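Local coordinates for protein pantothenate kinase (Coxiella burnetii, PDB 3TQC) that catalyses the ATP-dependent phosphorylation of pantothenate to 4'-phosphopantothenate, the first step of coenzyme A biosynthesis, at residues Pro158-Leu161 with Arg162-Ala166; Val233-Gln236 with Ala237-Gln241; Lys279-Trp282 with Asn283-Lys287. All coordinates share one frame; numbering follows the deposited sequence.

Interaction 1. Residues Pro158-Leu161 with Arg162-Ala166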
loop_
_atom_site.group_PDB
_atom_site.type_symbol
_atom_site.label_atom_id
_atom_site.label_comp_id
_atom_site.label_asym_id
_atom_site.label_seq_id
_atom_site.Cartn_x
_atom_site.Cartn_y
_atom_site.Cartn_z
ATOM N N PRO B 158 5.602 7.612 -15.325
ATOM C CA PRO B 158 6.436 8.571 -14.607
ATOM C C PRO B 158 5.712 9.904 -14.381
ATOM O O PRO B 158 5.897 10.541 -13.351
ATOM C CB PRO B 158 7.658 8.753 -15.528
ATOM C CG PRO B 158 7.676 7.538 -16.407
ATOM C CD PRO B 158 6.269 7.058 -16.524
ATOM N N SER B 159 4.883 10.306 -15.337
ATOM C CA SER B 159 4.130 11.544 -15.209
ATOM C C SER B 159 3.051 11.452 -14.110
ATOM O O SER B 159 2.851 12.394 -13.329
ATOM C CB SER B 159 3.512 11.929 -16.547
ATOM O OG SER B 159 2.736 13.084 -16.391
ATOM N N LEU B 160 2.359 10.325 -14.042
ATOM C CA LEU B 160 1.371 10.157 -13.006
ATOM C C LEU B 160 2.049 10.149 -11.636
ATOM O O LEU B 160 1.564 10.786 -10.719
ATOM C CB LEU B 160 0.566 8.875 -13.218
ATOM C CG LEU B 160 -0.445 8.438 -12.151
ATOM C CD1 LEU B 160 -1.413 9.542 -11.810
ATOM C CD2 LEU B 160 -1.190 7.216 -12.672
ATOM N N LEU B 161 3.167 9.435 -11.493
ATOM C CA LEU B 161 3.815 9.341 -10.177
ATOM C C LEU B 161 4.404 10.692 -9.772
ATOM O O LEU B 161 4.428 11.033 -8.603
ATOM C CB LEU B 161 4.892 8.266 -10.175
ATOM C CG LEU B 161 4.356 6.845 -10.396
ATOM C CD1 LEU B 161 5.519 5.835 -10.538
ATOM C CD2 LEU B 161 3.427 6.439 -9.268
ATOM N N ARG B 162 4.845 11.475 -10.751
ATOM C CA ARG B 162 5.366 12.798 -10.477
ATOM C C ARG B 162 4.270 13.724 -9.933
ATOM O O ARG B 162 4.508 14.515 -9.009
ATOM C CB ARG B 162 5.999 13.374 -11.745
ATOM C CG ARG B 162 6.447 14.833 -11.655
ATOM C CD ARG B 162 6.867 15.366 -13.050
ATOM N NE ARG B 162 5.871 15.107 -14.106
ATOM C CZ ARG B 162 4.712 15.757 -14.256
ATOM N NH1 ARG B 162 4.347 16.732 -13.416
ATOM N NH2 ARG B 162 3.902 15.429 -15.257
ATOM N N VAL B 163 3.076 13.623 -10.503
ATOM C CA VAL B 163 1.947 14.417 -10.037
ATOM C C VAL B 163 1.503 13.992 -8.640
ATOM O O VAL B 163 1.307 14.832 -7.766
ATOM C CB VAL B 163 0.769 14.340 -11.012
ATOM C CG1 VAL B 163 -0.500 14.744 -10.311
ATOM C CG2 VAL B 163 1.050 15.238 -12.250
ATOM N N LEU B 164 1.355 12.699 -8.411
ATOM C CA LEU B 164 0.980 12.260 -7.079
ATOM C C LEU B 164 2.073 12.621 -6.071
ATOM O O LEU B 164 1.796 13.108 -4.983
ATOM C CB LEU B 164 0.686 10.772 -7.081
ATOM C CG LEU B 164 -0.521 10.472 -7.979
ATOM C CD1 LEU B 164 -0.725 8.975 -8.186
ATOM C CD2 LEU B 164 -1.762 11.097 -7.375
ATOM N N ASN B 165 3.320 12.382 -6.440
ATOM C CA ASN B 165 4.433 12.734 -5.581
ATOM C C ASN B 165 4.378 14.210 -5.238
ATOM O O ASN B 165 4.540 14.585 -4.099
ATOM C CB ASN B 165 5.768 12.412 -6.266
ATOM C CG ASN B 165 6.957 12.703 -5.390
ATOM O OD1 ASN B 165 7.113 12.101 -4.331
ATOM N ND2 ASN B 165 7.803 13.633 -5.820
ATOM N N ALA B 166 4.145 15.042 -6.242
ATOM C CA ALA B 166 4.096 16.476 -6.018
ATOM C C ALA B 166 2.962 16.835 -5.052
ATOM O O ALA B 166 3.127 17.667 -4.160
ATOM C CB ALA B 166 3.939 17.198 -7.321
#
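Arg162 meets Ser159 and Pro158 one helical turn back. Its backbone N donates to Pro158 O (3.0 Å), while its side chain bends round toward Ser159: CG stands anti to the backbone N (chi1 173°), and the bend at chi3 brings the guanidinium back along the helix. There Arg162 NH2 reaches Ser159 OG at 2.9 Å, but with an N-H...O angle of 120° this is a weak hydrogen bond. Ser159 O lies over one face of the same guanidinium, 3.6 Å above its plane and toward the rim, so the group is met by a hydroxyl and by a carbonyl oxygen. Val163 comes next. Its N donates to that carbonyl, and Val163 CG2 packs against Ser159 O at 3.5 Å; its side chain also touches Val174 and Ile176 of strand 174-180. Leu164 sits one turn further along the helix from Leu160 on the buried side, CD1 to CD1 at 3.7 Å, with the two side chains crossing at a slant, and its N gives the straightest bond here, 172° at the hydrogen, to Leu160 O. Asn165 N makes the next bond, to Leu161 O at 2.8 Å, and the Asn165 side chain packs on Pro15 of the second subunit. Four successive i to i+4 backbone bonds and an i/i+4 leucine pair identify a regular amphipathic alpha-helix, 157-168, packed beside the three-stranded antiparallel sheet.

Interaction 2. Residues Val233-Gln236 with Ala237-Gln241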
loop_
_atom_site.group_PDB
_atom_site.type_symbol
_atom_site.label_atom_id
_atom_site.label_comp_id
_atom_site.label_asym_id
_atom_site.label_seq_id
_atom_site.Cartn_x
_atom_site.Cartn_y
_atom_site.Cartn_z
ATOM N N VAL B 233 -14.809 -0.388 -7.555
ATOM C CA VAL B 233 -16.191 -0.589 -7.995
ATOM C C VAL B 233 -16.231 -1.857 -8.869
ATOM O O VAL B 233 -15.479 -1.968 -9.838
ATOM C CB VAL B 233 -16.714 0.633 -8.756
ATOM C CG1 VAL B 233 -18.169 0.408 -9.190
ATOM C CG2 VAL B 233 -16.555 1.899 -7.874
ATOM N N ASP B 234 -17.095 -2.800 -8.504
ATOM C CA ASP B 234 -17.082 -4.160 -9.052
ATOM C C ASP B 234 -18.464 -4.513 -9.568
ATOM O O ASP B 234 -19.478 -4.052 -9.047
ATOM C CB ASP B 234 -16.673 -5.160 -7.950
ATOM C CG ASP B 234 -16.409 -6.587 -8.477
ATOM O OD1 ASP B 234 -15.741 -6.775 -9.526
ATOM O OD2 ASP B 234 -16.847 -7.546 -7.804
ATOM N N ALA B 235 -18.502 -5.348 -10.581
ATOM C CA ALA B 235 -19.753 -5.889 -11.068
ATOM C C ALA B 235 -19.404 -7.040 -11.983
ATOM O O ALA B 235 -18.246 -7.176 -12.401
ATOM C CB ALA B 235 -20.566 -4.827 -11.806
ATOM N N GLN B 236 -20.389 -7.883 -12.274
ATOM C CA GLN B 236 -20.167 -8.983 -13.193
ATOM C C GLN B 236 -19.720 -8.424 -14.535
ATOM O O GLN B 236 -20.212 -7.389 -14.968
ATOM C CB GLN B 236 -21.423 -9.840 -13.354
ATOM C CG GLN B 236 -21.736 -10.714 -12.131
ATOM C CD GLN B 236 -22.430 -12.028 -12.493
ATOM O OE1 GLN B 236 -23.481 -12.377 -11.933
ATOM N NE2 GLN B 236 -21.850 -12.760 -13.445
ATOM N N ALA B 237 -18.748 -9.094 -15.149
ATOM C CA ALA B 237 -18.267 -8.761 -16.491
ATOM C C ALA B 237 -19.406 -8.602 -17.516
ATOM O O ALA B 237 -19.413 -7.636 -18.269
ATOM C CB ALA B 237 -17.247 -9.824 -16.975
ATOM N N GLN B 238 -20.362 -9.527 -17.538
ATOM C CA GLN B 238 -21.493 -9.441 -18.493
ATOM C C GLN B 238 -22.279 -8.153 -18.262
ATOM O O GLN B 238 -22.758 -7.526 -19.201
ATOM C CB GLN B 238 -22.473 -10.615 -18.369
ATOM C CG GLN B 238 -21.884 -12.024 -18.440
ATOM C CD GLN B 238 -21.567 -12.473 -19.851
ATOM O OE1 GLN B 238 -20.495 -12.163 -20.384
ATOM N NE2 GLN B 238 -22.485 -13.216 -20.462
ATOM N N VAL B 239 -22.409 -7.776 -16.993
ATOM C CA VAL B 239 -23.146 -6.572 -16.619
ATOM C C VAL B 239 -22.427 -5.309 -17.096
ATOM O O VAL B 239 -23.049 -4.430 -17.700
ATOM C CB VAL B 239 -23.430 -6.544 -15.098
ATOM C CG1 VAL B 239 -23.804 -5.132 -14.617
ATOM C CG2 VAL B 239 -24.518 -7.564 -14.772
ATOM N N ILE B 240 -21.119 -5.245 -16.867
ATOM C CA ILE B 240 -20.328 -4.092 -17.304
ATOM C C ILE B 240 -20.378 -3.989 -18.831
ATOM O O ILE B 240 -20.561 -2.902 -19.371
ATOM C CB ILE B 240 -18.860 -4.156 -16.842
ATOM C CG1 ILE B 240 -18.762 -4.378 -15.323
ATOM C CG2 ILE B 240 -18.133 -2.841 -17.180
ATOM C CD1 ILE B 240 -17.405 -4.795 -14.860
ATOM N N GLN B 241 -20.239 -5.131 -19.505
ATOM C CA GLN B 241 -20.367 -5.219 -20.950
ATOM C C GLN B 241 -21.599 -4.453 -21.406
ATOM O O GLN B 241 -21.500 -3.581 -22.263
ATOM C CB GLN B 241 -20.457 -6.685 -21.392
ATOM C CG GLN B 241 -20.716 -6.908 -22.876
ATOM C CD GLN B 241 -20.654 -8.379 -23.275
ATOM O OE1 GLN B 241 -19.811 -9.142 -22.792
ATOM N NE2 GLN B 241 -21.553 -8.780 -24.141
HETATM O O HOH W 1 -20.227 -12.179 -15.692
#
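Gln236 and Ala235 meet the first turn of helix 237-253 where strand 229-234 of the P-loop kinase core passes into that helix, with Gln236 at the N-cap position. Across the junction Ile240 N donates to Gln236 O, the i to i+4 bond of the first turn, at 3.0 Å with an angle of 161° at the hydrogen. Gln236 gives up the most surface to the contact. Its CB lies 4.1 Å from Val239 CG2, and Val239 CB also packs on Gln236 O, so the aliphatic base of the glutamine and its carbonyl both rest against the valine. Ala235 turns its methyl toward the helix, where CB meets Ile240 CG1 at 4.0 Å and, more loosely, Val239 CG1. Val239 also touches Ala309. Ile240 keeps CG1 beside its own backbone N (chi1 -53°), which directs the branch back toward the strand end: Ile240 CG1 comes to 3.4 Å from Gln236 O, and Ile240 CD1 to 3.5 Å from Ala235 O. The isoleucine also packs on Ser100, an ADP-pocket residue, and on Trp282 and Leu290 of helix 271-294, which places this junction beside the nucleotide site. After a bend at chi2 (-149°) the Gln236 amide reaches a water that accepts from Gln236 NE2 at 2.8 Å and from Gln238 N at 3.2 Å, thereby bridging the glutamine amide to a backbone N-H of the first helical turn.

Interaction 3. Residues Lys279-Trp282 with Asn283-Lys287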
loop_
_atom_site.group_PDB
_atom_site.type_symbol
_atom_site.label_atom_id
_atom_site.label_comp_id
_atom_site.label_asym_id
_atom_site.label_seq_id
_atom_site.Cartn_x
_atom_site.Cartn_y
_atom_site.Cartn_z
ATOM N N LYS B 279 -19.472 -4.583 -28.655
ATOM C CA LYS B 279 -19.307 -5.890 -28.035
ATOM C C LYS B 279 -17.893 -6.402 -28.288
ATOM O O LYS B 279 -17.247 -6.940 -27.379
ATOM C CB LYS B 279 -20.341 -6.863 -28.597
ATOM C CG LYS B 279 -20.392 -8.224 -27.934
ATOM C CD LYS B 279 -21.508 -9.051 -28.560
ATOM C CE LYS B 279 -21.539 -10.459 -28.012
ATOM N NZ LYS B 279 -21.580 -10.437 -26.524
ATOM N N HIS B 280 -17.426 -6.212 -29.526
ATOM C CA HIS B 280 -16.093 -6.629 -29.945
ATOM C C HIS B 280 -15.017 -5.919 -29.140
ATOM O O HIS B 280 -14.118 -6.565 -28.607
ATOM C CB HIS B 280 -15.883 -6.351 -31.437
ATOM C CG HIS B 280 -14.446 -6.331 -31.843
ATOM N ND1 HIS B 280 -13.763 -7.470 -32.210
ATOM C CD2 HIS B 280 -13.550 -5.317 -31.907
ATOM C CE1 HIS B 280 -12.514 -7.155 -32.501
ATOM N NE2 HIS B 280 -12.357 -5.856 -32.321
ATOM N N VAL B 281 -15.111 -4.592 -29.073
ATOM C CA VAL B 281 -14.127 -3.778 -28.355
ATOM C C VAL B 281 -14.057 -4.205 -26.887
ATOM O O VAL B 281 -12.967 -4.416 -26.340
ATOM C CB VAL B 281 -14.448 -2.273 -28.464
ATOM C CG1 VAL B 281 -13.653 -1.463 -27.444
ATOM C CG2 VAL B 281 -14.175 -1.771 -29.872
ATOM N N TRP B 282 -15.223 -4.337 -26.260
ATOM C CA TRP B 282 -15.312 -4.879 -24.909
ATOM C C TRP B 282 -14.604 -6.233 -24.793
ATOM O O TRP B 282 -13.730 -6.410 -23.953
ATOM C CB TRP B 282 -16.769 -5.041 -24.482
ATOM C CG TRP B 282 -16.874 -5.772 -23.214
ATOM C CD1 TRP B 282 -17.184 -7.088 -23.053
ATOM C CD2 TRP B 282 -16.622 -5.246 -21.901
ATOM N NE1 TRP B 282 -17.145 -7.414 -21.723
ATOM C CE2 TRP B 282 -16.805 -6.302 -20.991
ATOM C CE3 TRP B 282 -16.265 -3.985 -21.412
ATOM C CZ2 TRP B 282 -16.651 -6.138 -19.606
ATOM C CZ3 TRP B 282 -16.093 -3.824 -20.016
ATOM C CH2 TRP B 282 -16.285 -4.900 -19.144
ATOM N N ASN B 283 -14.973 -7.171 -25.664
ATOM C CA ASN B 283 -14.471 -8.527 -25.556
ATOM C C ASN B 283 -12.975 -8.629 -25.798
ATOM O O ASN B 283 -12.295 -9.365 -25.094
ATOM C CB ASN B 283 -15.217 -9.468 -26.502
ATOM C CG ASN B 283 -16.507 -10.015 -25.902
ATOM O OD1 ASN B 283 -16.605 -10.252 -24.701
ATOM N ND2 ASN B 283 -17.491 -10.253 -26.756
ATOM N N GLU B 284 -12.457 -7.890 -26.777
ATOM C CA GLU B 284 -11.051 -8.033 -27.179
ATOM C C GLU B 284 -10.125 -7.015 -26.507
ATOM O O GLU B 284 -8.920 -7.233 -26.421
ATOM C CB GLU B 284 -10.914 -7.912 -28.692
ATOM C CG GLU B 284 -11.693 -8.964 -29.488
ATOM C CD GLU B 284 -11.267 -10.409 -29.195
ATOM O OE1 GLU B 284 -10.064 -10.658 -28.946
ATOM O OE2 GLU B 284 -12.148 -11.300 -29.231
ATOM N N ILE B 285 -10.683 -5.902 -26.059
ATOM C CA ILE B 285 -9.889 -4.875 -25.432
ATOM C C ILE B 285 -10.248 -4.719 -23.946
ATOM O O ILE B 285 -9.508 -5.179 -23.079
ATOM C CB ILE B 285 -10.023 -3.541 -26.173
ATOM C CG1 ILE B 285 -9.552 -3.704 -27.627
ATOM C CG2 ILE B 285 -9.221 -2.452 -25.450
ATOM C CD1 ILE B 285 -9.690 -2.435 -28.443
ATOM N N ASN B 286 -11.378 -4.092 -23.650
ATOM C CA ASN B 286 -11.676 -3.721 -22.267
ATOM C C ASN B 286 -11.786 -4.894 -21.285
ATOM O O ASN B 286 -11.281 -4.805 -20.164
ATOM C CB ASN B 286 -12.927 -2.845 -22.205
ATOM C CG ASN B 286 -12.723 -1.507 -22.896
ATOM O OD1 ASN B 286 -11.699 -0.851 -22.710
ATOM N ND2 ASN B 286 -13.687 -1.103 -23.700
ATOM N N LYS B 287 -12.408 -5.988 -21.709
ATOM C CA LYS B 287 -12.565 -7.145 -20.848
ATOM C C LYS B 287 -11.250 -7.871 -20.577
ATOM O O LYS B 287 -11.078 -8.464 -19.513
ATOM C CB LYS B 287 -13.578 -8.139 -21.419
ATOM C CG LYS B 287 -13.806 -9.329 -20.480
ATOM C CD LYS B 287 -15.174 -9.962 -20.662
ATOM C CE LYS B 287 -15.135 -11.149 -21.557
ATOM N NZ LYS B 287 -14.406 -12.250 -20.896
#
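Val281 O accepts two backbone bonds, from Ile285 N at 2.7 Å and from Asn286 N at 3.1 Å, the donors arriving from opposite faces of its carbonyl plane. The two i to i+5 bonds, Asn286 N to Val281 O and Lys287 N to Trp282 O (2.6 Å, in the carbonyl plane), mark a pi-type turn within helix 271-294. Before it, Asn283 N and Glu284 N bond to Lys279 O and His280 O in the i to i+4 pattern. Further out, Glu284 CB lies over one face of the His280 ring, and Glu284 CG comes 3.6 Å from His280 CE1. Lys279 and Asn283 run side by side, CG to ND2 at 3.7 Å. The Trp282 indole carries the main packing: with CG anti to the backbone N (chi1 171°), it extends to where Asn286 and Lys287 meet it. Asn286 CB approaches Trp282 CE3 obliquely at 3.6 Å; the indole also touches Gln241 of helix 237-253, while Asn286 packs on Val101 of the predicted ATP-binding loop. Lys287 crosses the indole at about a right angle. Its CB forms a CH-pi contact with the five-membered ring of Trp282, 3.9 Å from the centroid and 21° off the normal, and Lys287 CD reaches Trp282 NE1 at 3.4 Å.

Overall arrangement
The three contacts follow in series along the chain. Interactions 2 and 3 are neighbours, with centres 13 Å apart on the same side of the chain's centre. Interaction 2 joins strand 229-234 of the main sheet to helix 237-253, and interaction 3 lies on the next helix, 271-294. The two touch directly: Ala237 O comes to 3.4 Å from Trp282 CZ2. Both helices also pack on the predicted ATP-binding loop after strand 93-99, so this pair flanks the nucleotide site. Interaction 1 stands apart, its centre about 30 Å from the centres of the others; it belongs to helix 157-168, beside the small antiparallel sheet, and its Asn165 touches the second subunit.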